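Local coordinates for Lin2634 protein (Listeria innocua, PDB 3MZO), which binds calcium ions and is probably a metal-dependent HD-domain phosphohydrolase, related to the YfbR-like 5'-deoxynucleotidases, at residues I17-G22 against A32-K37; L66-S71 against I136-D141; E72-D77 against E98-N103. All blocks are in the same frame, centred on the assembly; numbering follows the deposited sequence.

The three contacts lie in one all-helical domain of the HD type. Contacts 1 and 2 have centres about 10 Å apart and share a calcium ion. His34 comes from helix 31-51, His68 and Asp69 from the turn that follows helix 58-67, and Asp138 from helix 129-151. Contact 1 closes before contact 2 opens. Contact 3 is nested within the loop that contact 2 closes. It joins residues 72-77 to helix 87-108, with its centre about 15 Å from that of contact 2. Contacts 1 and 2 thus build the metal centre, while contact 3 packs the chain that leaves it.

Contact 1 (I17-G22 against A32-K37); sequences IYRCPG and AEHSYK. With CA (calcium ion), chain K.
The guanidinium of Arg19 stacks flat on the imidazole of His34. It lies on one face of the ring with the planes only 8° apart and the centres 3.5 Å apart. Arg19 NH1 sits over the middle of the ring. His34 ND1 in turn lies over the middle of the guanidinium, 3.3 Å from Arg19 CZ. The bend in the arginine chain at chi3 (48°) turns its end flat against the ring. Next to the stack, the aliphatic part of the arginine packs against the histidine stem, with Arg19 CD 3.4 Å from His34 CB.

The polar bonds of both groups go to other partners. Arg19 NE forms a salt bridge with Glu145, and His34 ND1 is probably hydrogen-bonded to Asp141. The close approach of Arg19 NH1 to His34 NE2, 3.2 Å, is part of the stack and not a hydrogen bond.

Metal binding uses the remaining ring nitrogen. His34 NE2 binds a calcium ion at 2.8 Å, and water 1 lies on the same ion at 2.6 Å. Asp69, His68 and Asp138 complete the protein ligands. This His34 is the first histidine of the HD-type pattern, carried by helix 31-51, while Arg19 comes from the loop before that helix.

The imidazole is therefore held by the metal at NE2, probably by Asp141 at ND1, and by Arg19 over one face. These restraints fix its rotation. The aspartate probably makes the ring a better donor to calcium, whereas the stacked guanidinium would place positive charge beside a metal ligand.

Contact 2 (L66-S71 against I136-D141); sequences LNHDYS and ISDKVD. With CA (calcium ion), chain K; CA (calcium ion), chain M.
Asp138 OD2 is gripped by Lys125 NZ and, weakly, by water 1, while Asp138 OD1 binds a calcium ion at 2.6 Å. His68 NE2 meets it on that ion, reaching the metal at 2.9 Å with the metal in the plane of the ring. The ring and the carboxylate are turned 68° apart. Their nearest atoms, His68 NE2 and Asp138 OD1, are 3.7 Å from each other, so the metal makes the link. Ala65 O holds His68 ND1. His34 is also a ligand of this ion.

Asp69 bridges two metals. Its OD2 binds the ion shared with His34 at 2.4 Å, and its OD1 binds a different calcium ion at 2.5 Å. Water 1 sits on the shared ion and donates a hydrogen bond to Asp69 OD1 at 2.7 Å. The other calcium takes the backbone atom His68 O at 2.6 Å and three waters, one of them hydrogen-bonded to Ser71 OG.

His34, His68, Asp69 and Asp138 match the H...HD...D pattern of HD-domain proteins. Two aspartates drawn to one cation would repel each other without it. The calcium probably offsets the charge of both, and Lys125 that of Asp138.

Contact 3 (E72-D77 against E98-N103); sequences ELFIGD and ESMTKN
Phe74 and Met100, a selenomethionine, are brought together by one torsion in each side chain. The ring of Phe74 leaves its backbone with chi1 at 38°, which swings it toward helix 87-108. The Met100 chain is extended up to SE and then bends at chi3 (75°), which carries its methyl to the carbonyl oxygen of Phe74. The two side chains slide past each other in opposite directions. Met100 CE ends 3.4 Å from the carbonyl oxygen Phe74 O and 3.9 Å from Phe74 CB. Nearer the helix, Met100 CB lies 4.0 Å from Phe74 CD1.

Ile75 takes the selenium. Its CB approaches Met100 SE at 4.0 Å, and its CD1 comes to 4.1 Å from the same SE. The Ile75 and Met100 chains cross at a slant.

The contact joins two parts of the helical HD domain. Residues 72-77 follow the turn that carries the metal ligands His68 and Asp69, and helix 87-108 comes next in the fold. Glu72, which binds calcium in a structure of this protein at the site of His68 O and Asp69 OD1, binds no calcium in this chain. It is paired instead with Lys79.

Thr101 meets the rim of the Phe74 ring. Its OG1 lies in the ring plane, 3.5 Å from Phe74 CE1, and the two side chains cross at about a right angle. The hydroxyl is hydrogen-bonded to Glu97, one turn earlier on the helix. Phe104, one turn later than Met100, also meets the Phe74 ring. Ile78 of a neighbouring subunit packs on Met100, and Leu93 of that subunit packs on Ile75.

Contact 1 (I17-G22 against A32-K37)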
ATOM      1  N   ILE B  17     -10.950   0.438  -7.562  1.00 27.47           N
ATOM      2  CA  ILE B  17     -11.216  -0.742  -8.372  1.00 26.06           C
ATOM      3  C   ILE B  17     -10.123  -0.741  -9.432  1.00 27.37           C
ATOM      4  O   ILE B  17      -9.932   0.226 -10.167  1.00 23.14           O
ATOM      5  CB  ILE B  17     -12.597  -0.693  -9.009  1.00 27.32           C
ATOM      6  CG1 ILE B  17     -13.632  -0.570  -7.892  1.00 28.33           C
ATOM      7  CG2 ILE B  17     -12.890  -1.999  -9.846  1.00 23.67           C
ATOM      8  CD1 ILE B  17     -14.966  -0.306  -8.384  1.00 35.99           C
ATOM      9  N   TYR B  18      -9.392  -1.833  -9.470  1.00 25.64           N
ATOM     10  CA  TYR B  18      -8.244  -1.983 -10.333  1.00 27.51           C
ATOM     11  C   TYR B  18      -8.498  -2.955 -11.450  1.00 28.73           C
ATOM     12  O   TYR B  18      -9.357  -3.822 -11.351  1.00 30.06           O
ATOM     13  CB  TYR B  18      -7.071  -2.406  -9.502  1.00 29.63           C
ATOM     14  CG  TYR B  18      -6.676  -1.310  -8.581  1.00 31.87           C
ATOM     15  CD1 TYR B  18      -5.804  -0.324  -9.009  1.00 31.83           C
ATOM     16  CD2 TYR B  18      -7.223  -1.205  -7.300  1.00 39.02           C
ATOM     17  CE1 TYR B  18      -5.446   0.737  -8.180  1.00 30.08           C
ATOM     18  CE2 TYR B  18      -6.859  -0.140  -6.445  1.00 36.97           C
ATOM     19  CZ  TYR B  18      -5.962   0.823  -6.914  1.00 37.56           C
ATOM     20  OH  TYR B  18      -5.551   1.878  -6.137  1.00 42.62           O
ATOM     21  N   ARG B  19      -7.762  -2.777 -12.539  1.00 28.33           N
ATOM     22  CA  ARG B  19      -7.958  -3.584 -13.712  1.00 31.85           C
ATOM     23  C   ARG B  19      -7.187  -4.870 -13.574  1.00 31.95           C
ATOM     24  O   ARG B  19      -6.057  -4.847 -13.105  1.00 32.42           O
ATOM     25  CB  ARG B  19      -7.506  -2.796 -14.931  1.00 32.95           C
ATOM     26  CG  ARG B  19      -8.468  -1.638 -15.186  1.00 31.17           C
ATOM     27  CD  ARG B  19      -7.992  -0.696 -16.187  1.00 29.27           C
ATOM     28  NE  ARG B  19      -7.490  -1.289 -17.423  1.00 24.41           N
ATOM     29  CZ  ARG B  19      -8.242  -1.695 -18.451  1.00 33.63           C
ATOM     30  NH1 ARG B  19      -9.573  -1.658 -18.421  1.00 35.53           N
ATOM     31  NH2 ARG B  19      -7.649  -2.175 -19.526  1.00 32.97           N
ATOM     32  N   CYS B  20      -7.811  -5.951 -14.035  1.00 33.57           N
ATOM     33  CA  CYS B  20      -7.333  -7.334 -13.967  1.00 37.52           C
ATOM     34  C   CYS B  20      -6.540  -7.657 -12.700  1.00 34.85           C
ATOM     35  O   CYS B  20      -5.364  -7.923 -12.727  1.00 36.17           O
ATOM     36  CB  CYS B  20      -6.649  -7.809 -15.266  1.00 42.25           C
ATOM     37  SG  CYS B  20      -6.115  -6.576 -16.504  1.00 58.05           S
ATOM     38  N   PRO B  21      -7.207  -7.611 -11.566  1.00 34.32           N
ATOM     39  CA  PRO B  21      -6.484  -7.969 -10.357  1.00 35.39           C
ATOM     40  C   PRO B  21      -6.172  -9.486 -10.333  1.00 33.74           C
ATOM     41  O   PRO B  21      -6.869 -10.258 -10.957  1.00 32.98           O
ATOM     42  CB  PRO B  21      -7.458  -7.574  -9.249  1.00 36.50           C
ATOM     43  CG  PRO B  21      -8.823  -7.678  -9.881  1.00 37.61           C
ATOM     44  CD  PRO B  21      -8.633  -7.313 -11.332  1.00 34.55           C
ATOM     45  N   GLY B  22      -5.122  -9.873  -9.619  1.00 36.55           N
ATOM     46  CA  GLY B  22      -4.698 -11.290  -9.501  1.00 35.45           C
ATOM     47  C   GLY B  22      -3.224 -11.354  -9.845  1.00 36.55           C
ATOM     48  O   GLY B  22      -2.331 -11.239  -8.971  1.00 35.29           O
ATOM     49  N   ALA B  32     -10.769   4.456 -12.822  1.00 22.10           N
ATOM     50  CA  ALA B  32     -10.817   5.897 -13.050  1.00 21.76           C
ATOM     51  C   ALA B  32      -9.679   6.310 -13.962  1.00 22.46           C
ATOM     52  O   ALA B  32      -9.879   7.065 -14.924  1.00 22.77           O
ATOM     53  CB  ALA B  32     -10.751   6.697 -11.728  1.00 19.58           C
ATOM     54  N   GLU B  33      -8.485   5.812 -13.679  1.00 20.98           N
ATOM     55  CA  GLU B  33      -7.308   6.149 -14.485  1.00 19.29           C
ATOM     56  C   GLU B  33      -7.423   5.669 -15.918  1.00 23.08           C
ATOM     57  O   GLU B  33      -7.107   6.399 -16.883  1.00 20.12           O
ATOM     58  CB  GLU B  33      -6.032   5.635 -13.816  1.00 22.42           C
ATOM     59  CG  GLU B  33      -5.644   6.505 -12.643  1.00 18.16           C
ATOM     60  CD  GLU B  33      -4.717   5.897 -11.620  1.00 26.23           C
ATOM     61  OE1 GLU B  33      -4.550   4.656 -11.597  1.00 22.53           O
ATOM     62  OE2 GLU B  33      -4.153   6.688 -10.839  1.00 27.05           O
ATOM     63  N   HIS B  34      -7.917   4.445 -16.052  1.00 22.20           N
ATOM     64  CA  HIS B  34      -8.165   3.887 -17.350  1.00 21.91           C
ATOM     65  C   HIS B  34      -9.160   4.733 -18.146  1.00 21.13           C
ATOM     66  O   HIS B  34      -8.948   4.969 -19.312  1.00 20.34           O
ATOM     67  CB  HIS B  34      -8.626   2.440 -17.189  1.00 22.02           C
ATOM     68  CG  HIS B  34      -9.211   1.844 -18.416  1.00 22.50           C
ATOM     69  ND1 HIS B  34      -8.438   1.460 -19.496  1.00 25.82           N
ATOM     70  CD2 HIS B  34     -10.491   1.537 -18.732  1.00 22.03           C
ATOM     71  CE1 HIS B  34      -9.231   0.946 -20.428  1.00 28.50           C
ATOM     72  NE2 HIS B  34     -10.474   0.970 -19.983  1.00 26.30           N
ATOM     73  N   SER B  35     -10.235   5.182 -17.502  1.00 22.23           N
ATOM     74  CA  SER B  35     -11.254   5.972 -18.181  1.00 22.40           C
ATOM     75  C   SER B  35     -10.687   7.308 -18.673  1.00 22.72           C
ATOM     76  O   SER B  35     -10.952   7.733 -19.797  1.00 21.36           O
ATOM     77  CB  SER B  35     -12.470   6.161 -17.278  1.00 23.01           C
ATOM     78  OG  SER B  35     -12.965   4.916 -16.866  1.00 23.07           O
ATOM     79  N   TYR B  36      -9.883   7.943 -17.830  1.00 21.66           N
ATOM     80  CA  TYR B  36      -9.146   9.144 -18.195  1.00 21.01           C
ATOM     81  C   TYR B  36      -8.287   8.943 -19.434  1.00 21.08           C
ATOM     82  O   TYR B  36      -8.348   9.745 -20.390  1.00 20.99           O
ATOM     83  CB  TYR B  36      -8.313   9.674 -17.012  1.00 18.81           C
ATOM     84  CG  TYR B  36      -7.311  10.706 -17.460  1.00 20.84           C
ATOM     85  CD1 TYR B  36      -7.729  11.978 -17.865  1.00 26.46           C
ATOM     86  CD2 TYR B  36      -5.962  10.400 -17.551  1.00 21.53           C
ATOM     87  CE1 TYR B  36      -6.807  12.946 -18.335  1.00 20.36           C
ATOM     88  CE2 TYR B  36      -5.030  11.351 -18.024  1.00 25.59           C
ATOM     89  CZ  TYR B  36      -5.463  12.628 -18.409  1.00 29.60           C
ATOM     90  OH  TYR B  36      -4.556  13.583 -18.873  1.00 33.47           O
ATOM     91  N   LYS B  37      -7.530   7.859 -19.465  1.00 21.81           N
ATOM     92  CA  LYS B  37      -6.643   7.605 -20.581  1.00 22.88           C
ATOM     93  C   LYS B  37      -7.408   7.239 -21.868  1.00 22.30           C
ATOM     94  O   LYS B  37      -7.108   7.771 -22.947  1.00 20.40           O
ATOM     95  CB  LYS B  37      -5.592   6.531 -20.188  1.00 22.40           C
ATOM     96  CG  LYS B  37      -4.615   6.988 -19.084  1.00 23.74           C
ATOM     97  CD  LYS B  37      -3.518   5.891 -18.728  1.00 25.51           C
ATOM     98  CE  LYS B  37      -4.110   4.644 -18.163  1.00 24.76           C
ATOM     99  NZ  LYS B  37      -3.046   3.669 -17.661  1.00 25.15           N
TER
HETATM  100 CA    CA K 302     -12.444  -0.776 -20.814  1.00 66.66          CA
HETATM  101  O   HOH W   1     -14.758  -1.969 -21.218  1.00 46.06           O

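Contact 2 (L66-S71 against I136-D141)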
ATOM      1  N   LEU B  66     -15.797   8.386 -21.808  1.00 22.52           N
ATOM      2  CA  LEU B  66     -15.743   8.765 -20.409  1.00 23.22           C
ATOM      3  C   LEU B  66     -16.451   7.762 -19.491  1.00 23.06           C
ATOM      4  O   LEU B  66     -15.949   7.428 -18.422  1.00 23.54           O
ATOM      5  CB  LEU B  66     -16.348  10.165 -20.191  1.00 23.36           C
ATOM      6  CG  LEU B  66     -16.185  10.682 -18.758  1.00 22.11           C
ATOM      7  CD1 LEU B  66     -14.711  10.967 -18.440  1.00 20.29           C
ATOM      8  CD2 LEU B  66     -17.083  11.914 -18.533  1.00 23.46           C
ATOM      9  N   ASN B  67     -17.616   7.303 -19.921  1.00 24.82           N
ATOM     10  CA  ASN B  67     -18.510   6.514 -19.098  1.00 25.89           C
ATOM     11  C   ASN B  67     -18.463   5.004 -19.322  1.00 26.89           C
ATOM     12  O   ASN B  67     -19.164   4.291 -18.654  1.00 27.97           O
ATOM     13  CB  ASN B  67     -19.926   7.006 -19.324  1.00 23.68           C
ATOM     14  CG  ASN B  67     -20.052   8.523 -19.103  1.00 27.29           C
ATOM     15  OD1 ASN B  67     -19.778   9.013 -18.015  1.00 25.70           O
ATOM     16  ND2 ASN B  67     -20.452   9.251 -20.136  1.00 26.93           N
ATOM     17  N   HIS B  68     -17.593   4.521 -20.196  1.00 27.65           N
ATOM     18  CA  HIS B  68     -17.697   3.135 -20.662  1.00 25.49           C
ATOM     19  C   HIS B  68     -17.423   2.103 -19.578  1.00 29.89           C
ATOM     20  O   HIS B  68     -17.951   1.030 -19.683  1.00 27.86           O
ATOM     21  CB  HIS B  68     -16.809   2.845 -21.878  1.00 28.62           C
ATOM     22  CG  HIS B  68     -15.355   2.647 -21.569  1.00 25.35           C
ATOM     23  ND1 HIS B  68     -14.507   3.684 -21.276  1.00 28.29           N
ATOM     24  CD2 HIS B  68     -14.583   1.539 -21.614  1.00 27.12           C
ATOM     25  CE1 HIS B  68     -13.286   3.219 -21.080  1.00 30.13           C
ATOM     26  NE2 HIS B  68     -13.304   1.916 -21.276  1.00 32.20           N
ATOM     27  N   ASP B  69     -16.639   2.430 -18.552  1.00 26.02           N
ATOM     28  CA  ASP B  69     -16.359   1.472 -17.476  1.00 27.53           C
ATOM     29  C   ASP B  69     -16.914   1.844 -16.093  1.00 26.64           C
ATOM     30  O   ASP B  69     -16.573   1.224 -15.087  1.00 26.33           O
ATOM     31  CB  ASP B  69     -14.846   1.202 -17.406  1.00 28.19           C
ATOM     32  CG  ASP B  69     -14.385   0.152 -18.409  1.00 29.57           C
ATOM     33  OD1 ASP B  69     -15.218  -0.542 -18.955  1.00 26.58           O
ATOM     34  OD2 ASP B  69     -13.178  -0.042 -18.615  1.00 30.87           O
ATOM     35  N   TYR B  70     -17.813   2.818 -16.046  1.00 27.31           N
ATOM     36  CA  TYR B  70     -18.467   3.212 -14.820  1.00 28.09           C
ATOM     37  C   TYR B  70     -19.130   1.995 -14.135  1.00 29.77           C
ATOM     38  O   TYR B  70     -19.097   1.876 -12.914  1.00 30.32           O
ATOM     39  CB  TYR B  70     -19.488   4.339 -15.097  1.00 30.01           C
ATOM     40  CG  TYR B  70     -20.200   4.774 -13.849  1.00 28.47           C
ATOM     41  CD1 TYR B  70     -19.588   5.614 -12.939  1.00 26.84           C
ATOM     42  CD2 TYR B  70     -21.472   4.299 -13.553  1.00 29.06           C
ATOM     43  CE1 TYR B  70     -20.209   5.981 -11.768  1.00 26.04           C
ATOM     44  CE2 TYR B  70     -22.111   4.664 -12.375  1.00 35.04           C
ATOM     45  CZ  TYR B  70     -21.480   5.512 -11.492  1.00 27.63           C
ATOM     46  OH  TYR B  70     -22.096   5.850 -10.314  1.00 28.88           O
ATOM     47  N   SER B  71     -19.673   1.070 -14.921  1.00 30.45           N
ATOM     48  CA  SER B  71     -20.347  -0.124 -14.370  1.00 32.15           C
ATOM     49  C   SER B  71     -19.445  -1.061 -13.589  1.00 33.32           C
ATOM     50  O   SER B  71     -19.944  -1.947 -12.840  1.00 34.03           O
ATOM     51  CB  SER B  71     -21.064  -0.910 -15.481  1.00 32.29           C
ATOM     52  OG  SER B  71     -20.194  -1.252 -16.546  1.00 38.35           O
ATOM     53  N   ILE B 136     -11.517   1.132 -30.439  1.00 25.50           N
ATOM     54  CA  ILE B 136     -10.088   1.095 -30.680  1.00 27.19           C
ATOM     55  C   ILE B 136      -9.337   1.731 -29.520  1.00 26.40           C
ATOM     56  O   ILE B 136      -8.227   1.293 -29.205  1.00 28.53           O
ATOM     57  CB  ILE B 136      -9.651   1.696 -32.028  1.00 29.46           C
ATOM     58  CG1 ILE B 136      -9.995   3.184 -32.130  1.00 33.79           C
ATOM     59  CG2 ILE B 136     -10.290   0.918 -33.220  1.00 31.54           C
ATOM     60  CD1 ILE B 136      -9.522   3.843 -33.458  1.00 36.20           C
ATOM     61  N   SER B 137      -9.937   2.749 -28.886  1.00 25.15           N
ATOM     62  CA  SER B 137      -9.271   3.496 -27.808  1.00 24.92           C
ATOM     63  C   SER B 137      -9.040   2.667 -26.540  1.00 25.18           C
ATOM     64  O   SER B 137      -7.993   2.757 -25.890  1.00 27.26           O
ATOM     65  CB  SER B 137     -10.086   4.772 -27.488  1.00 25.78           C
ATOM     66  OG  SER B 137     -10.036   5.684 -28.586  1.00 22.75           O
ATOM     67  N   ASP B 138     -10.056   1.878 -26.190  1.00 26.02           N
ATOM     68  CA  ASP B 138      -9.995   0.903 -25.110  1.00 26.06           C
ATOM     69  C   ASP B 138      -8.880  -0.142 -25.384  1.00 26.41           C
ATOM     70  O   ASP B 138      -8.063  -0.444 -24.507  1.00 27.43           O
ATOM     71  CB  ASP B 138     -11.378   0.250 -25.004  1.00 25.59           C
ATOM     72  CG  ASP B 138     -11.561  -0.570 -23.742  1.00 32.58           C
ATOM     73  OD1 ASP B 138     -10.788  -0.401 -22.778  1.00 28.09           O
ATOM     74  OD2 ASP B 138     -12.513  -1.386 -23.714  1.00 33.75           O
ATOM     75  N   LYS B 139      -8.828  -0.674 -26.604  1.00 26.42           N
ATOM     76  CA  LYS B 139      -7.773  -1.619 -26.960  1.00 28.22           C
ATOM     77  C   LYS B 139      -6.395  -0.978 -26.990  1.00 27.31           C
ATOM     78  O   LYS B 139      -5.418  -1.606 -26.640  1.00 28.28           O
ATOM     79  CB  LYS B 139      -8.053  -2.325 -28.294  1.00 29.00           C
ATOM     80  CG  LYS B 139      -9.281  -3.219 -28.301  1.00 31.87           C
ATOM     81  CD  LYS B 139      -9.267  -4.290 -27.221  1.00 29.35           C
ATOM     82  CE  LYS B 139     -10.566  -5.109 -27.258  1.00 36.40           C
ATOM     83  NZ  LYS B 139     -10.436  -6.274 -26.401  1.00 38.49           N
ATOM     84  N   VAL B 140      -6.309   0.276 -27.401  1.00 28.35           N
ATOM     85  CA  VAL B 140      -5.019   0.972 -27.354  1.00 26.06           C
ATOM     86  C   VAL B 140      -4.539   1.068 -25.908  1.00 24.99           C
ATOM     87  O   VAL B 140      -3.339   0.889 -25.665  1.00 25.70           O
ATOM     88  CB  VAL B 140      -5.031   2.350 -28.035  1.00 24.84           C
ATOM     89  CG1 VAL B 140      -3.797   3.144 -27.644  1.00 20.67           C
ATOM     90  CG2 VAL B 140      -5.135   2.183 -29.559  1.00 23.11           C
ATOM     91  N   ASP B 141      -5.424   1.352 -24.955  1.00 26.13           N
ATOM     92  CA  ASP B 141      -4.964   1.484 -23.560  1.00 25.86           C
ATOM     93  C   ASP B 141      -4.508   0.112 -23.039  1.00 24.21           C
ATOM     94  O   ASP B 141      -3.502   0.008 -22.356  1.00 27.26           O
ATOM     95  CB  ASP B 141      -6.005   2.084 -22.619  1.00 24.85           C
ATOM     96  CG  ASP B 141      -5.442   2.334 -21.207  1.00 27.39           C
ATOM     97  OD1 ASP B 141      -4.376   2.956 -21.081  1.00 30.36           O
ATOM     98  OD2 ASP B 141      -6.035   1.868 -20.212  1.00 32.91           O
TER
HETATM   99 CA    CA K 302     -12.444  -0.776 -20.814  1.00 66.66          CA
HETATM  100 CA    CA M 310     -17.363  -1.452 -19.838  1.00 41.70          CA
HETATM  101  O   HOH W   1     -14.758  -1.969 -21.218  1.00 46.06           O
HETATM  102  O   HOH W   2     -19.437  -1.283 -19.154  1.00 45.97           O
HETATM  103  O   HOH W   3     -16.576  -3.058 -18.087  1.00 44.12           O
HETATM  104  O   HOH W   4     -17.646  -0.984 -22.370  1.00 39.59           O

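Contact 3 (E72-D77 against E98-N103)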
ATOM      1  N   GLU B  72     -18.129  -0.900 -13.743  1.00 31.84           N
ATOM      2  CA  GLU B  72     -17.194  -1.700 -12.950  1.00 33.99           C
ATOM      3  C   GLU B  72     -17.321  -1.410 -11.441  1.00 36.24           C
ATOM      4  O   GLU B  72     -16.800  -2.162 -10.600  1.00 32.88           O
ATOM      5  CB  GLU B  72     -15.764  -1.638 -13.511  1.00 34.27           C
ATOM      6  CG  GLU B  72     -15.615  -2.599 -14.719  1.00 41.05           C
ATOM      7  CD  GLU B  72     -14.308  -2.462 -15.501  1.00 48.93           C
ATOM      8  OE1 GLU B  72     -13.234  -2.349 -14.879  1.00 47.93           O
ATOM      9  OE2 GLU B  72     -14.353  -2.511 -16.755  1.00 45.03           O
ATOM     10  N   LEU B  73     -18.078  -0.363 -11.100  1.00 33.13           N
ATOM     11  CA  LEU B  73     -18.395  -0.066  -9.708  1.00 37.15           C
ATOM     12  C   LEU B  73     -19.114  -1.221  -9.031  1.00 40.40           C
ATOM     13  O   LEU B  73     -18.951  -1.413  -7.822  1.00 40.75           O
ATOM     14  CB  LEU B  73     -19.320   1.135  -9.599  1.00 38.10           C
ATOM     15  CG  LEU B  73     -18.808   2.455  -9.098  1.00 41.25           C
ATOM     16  CD1 LEU B  73     -20.005   3.398  -9.156  1.00 45.44           C
ATOM     17  CD2 LEU B  73     -18.283   2.362  -7.701  1.00 42.68           C
ATOM     18  N   PHE B  74     -19.917  -1.961  -9.798  1.00 42.26           N
ATOM     19  CA  PHE B  74     -20.753  -3.053  -9.240  1.00 45.31           C
ATOM     20  C   PHE B  74     -20.593  -4.442  -9.904  1.00 45.73           C
ATOM     21  O   PHE B  74     -21.014  -5.442  -9.331  1.00 46.85           O
ATOM     22  CB  PHE B  74     -22.239  -2.644  -9.172  1.00 46.87           C
ATOM     23  CG  PHE B  74     -22.720  -1.817 -10.333  1.00 44.59           C
ATOM     24  CD1 PHE B  74     -23.063  -2.406 -11.531  1.00 44.45           C
ATOM     25  CD2 PHE B  74     -22.876  -0.449 -10.197  1.00 48.91           C
ATOM     26  CE1 PHE B  74     -23.527  -1.637 -12.587  1.00 48.15           C
ATOM     27  CE2 PHE B  74     -23.335   0.336 -11.255  1.00 45.95           C
ATOM     28  CZ  PHE B  74     -23.656  -0.254 -12.450  1.00 47.84           C
ATOM     29  N   ILE B  75     -19.981  -4.514 -11.083  1.00 43.91           N
ATOM     30  CA  ILE B  75     -19.666  -5.802 -11.685  1.00 45.98           C
ATOM     31  C   ILE B  75     -18.377  -5.719 -12.516  1.00 46.19           C
ATOM     32  O   ILE B  75     -18.257  -4.885 -13.423  1.00 42.60           O
ATOM     33  CB  ILE B  75     -20.848  -6.323 -12.531  1.00 47.21           C
ATOM     34  CG1 ILE B  75     -20.471  -7.665 -13.190  1.00 50.79           C
ATOM     35  CG2 ILE B  75     -21.305  -5.230 -13.529  1.00 47.06           C
ATOM     36  CD1 ILE B  75     -21.629  -8.487 -13.709  1.00 53.86           C
ATOM     37  N   GLY B  76     -17.397  -6.551 -12.164  1.00 47.04           N
ATOM     38  CA  GLY B  76     -16.127  -6.624 -12.889  1.00 49.06           C
ATOM     39  C   GLY B  76     -16.264  -7.082 -14.325  1.00 52.77           C
ATOM     40  O   GLY B  76     -17.283  -7.664 -14.718  1.00 53.89           O
ATOM     41  N   ASP B  77     -15.221  -6.844 -15.104  1.00 55.14           N
ATOM     42  CA  ASP B  77     -15.238  -7.145 -16.532  1.00 58.62           C
ATOM     43  C   ASP B  77     -13.964  -7.913 -16.850  1.00 59.72           C
ATOM     44  O   ASP B  77     -12.873  -7.453 -16.487  1.00 60.10           O
ATOM     45  CB  ASP B  77     -15.285  -5.816 -17.306  1.00 59.39           C
ATOM     46  CG  ASP B  77     -15.428  -5.994 -18.829  1.00 66.04           C
ATOM     47  OD1 ASP B  77     -16.338  -6.730 -19.271  1.00 73.19           O
ATOM     48  OD2 ASP B  77     -14.643  -5.366 -19.584  1.00 64.96           O
ATOM     49  N   GLU B  98     -25.783  -5.264 -17.873  1.00 50.99           N
ATOM     50  CA  GLU B  98     -26.829  -4.393 -18.422  1.00 53.16           C
ATOM     51  C   GLU B  98     -27.982  -4.225 -17.422  1.00 52.73           C
ATOM     52  O   GLU B  98     -28.438  -3.107 -17.168  1.00 50.96           O
ATOM     53  CB  GLU B  98     -27.347  -4.942 -19.757  1.00 55.44           C
ATOM     54  CG  GLU B  98     -28.321  -4.006 -20.500  1.00 62.22           C
ATOM     55  CD  GLU B  98     -28.901  -4.604 -21.790  1.00 72.80           C
ATOM     56  OE1 GLU B  98     -28.259  -5.473 -22.428  1.00 76.57           O
ATOM     57  OE2 GLU B  98     -30.010  -4.182 -22.178  1.00 77.54           O
ATOM     58  N   SER B  99     -28.429  -5.334 -16.836  1.00 52.07           N
ATOM     59  CA  SER B  99     -29.525  -5.294 -15.873  1.00 51.91           C
ATOM     60  C   SER B  99     -29.131  -4.561 -14.617  1.00 50.38           C
ATOM     61  O   SER B  99     -29.910  -3.776 -14.072  1.00 50.39           O
ATOM     62  CB  SER B  99     -29.978  -6.705 -15.500  1.00 53.33           C
ATOM     63  OG  SER B  99     -30.480  -7.352 -16.650  1.00 56.51           O
HETATM   64  N   MSE B 100     -27.923  -4.827 -14.142  1.00 47.97           N
HETATM   65  CA  MSE B 100     -27.469  -4.203 -12.910  1.00 48.01           C
HETATM   66  C   MSE B 100     -27.369  -2.682 -13.069  1.00 47.13           C
HETATM   67  O   MSE B 100     -27.735  -1.941 -12.137  1.00 47.04           O
HETATM   68  CB  MSE B 100     -26.139  -4.800 -12.447  1.00 47.86           C
HETATM   69  CG  MSE B 100     -26.272  -6.200 -11.922  1.00 45.88           C
HETATM   70 SE   MSE B 100     -24.559  -6.871 -11.269  0.75 47.52          SE
HETATM   71  CE  MSE B 100     -24.354  -5.922  -9.565  1.00 30.88           C
ATOM     72  N   THR B 101     -26.913  -2.234 -14.247  1.00 44.58           N
ATOM     73  CA  THR B 101     -26.818  -0.797 -14.562  1.00 44.51           C
ATOM     74  C   THR B 101     -28.207  -0.154 -14.591  1.00 43.35           C
ATOM     75  O   THR B 101     -28.387   0.926 -14.051  1.00 41.25           O
ATOM     76  CB  THR B 101     -26.070  -0.504 -15.911  1.00 43.90           C
ATOM     77  OG1 THR B 101     -24.738  -1.028 -15.855  1.00 42.99           O
ATOM     78  CG2 THR B 101     -25.984   0.976 -16.159  1.00 39.93           C
ATOM     79  N   LYS B 102     -29.179  -0.836 -15.190  1.00 43.97           N
ATOM     80  CA  LYS B 102     -30.563  -0.361 -15.223  1.00 46.18           C
ATOM     81  C   LYS B 102     -31.121  -0.185 -13.783  1.00 46.70           C
ATOM     82  O   LYS B 102     -31.771   0.827 -13.470  1.00 45.92           O
ATOM     83  CB  LYS B 102     -31.431  -1.332 -16.050  1.00 47.18           C
ATOM     84  CG  LYS B 102     -32.936  -1.014 -16.093  1.00 50.47           C
ATOM     85  N   ASN B 103     -30.862  -1.172 -12.924  1.00 44.37           N
ATOM     86  CA  ASN B 103     -31.333  -1.140 -11.539  1.00 44.38           C
ATOM     87  C   ASN B 103     -30.550  -0.098 -10.727  1.00 42.85           C
ATOM     88  O   ASN B 103     -31.097   0.546  -9.826  1.00 43.42           O
ATOM     89  CB  ASN B 103     -31.222  -2.536 -10.899  1.00 45.48           C
ATOM     90  CG  ASN B 103     -31.947  -3.633 -11.717  1.00 51.58           C
ATOM     91  OD1 ASN B 103     -32.734  -3.333 -12.619  1.00 56.36           O
ATOM     92  ND2 ASN B 103     -31.657  -4.903 -11.412  1.00 55.64           N
TER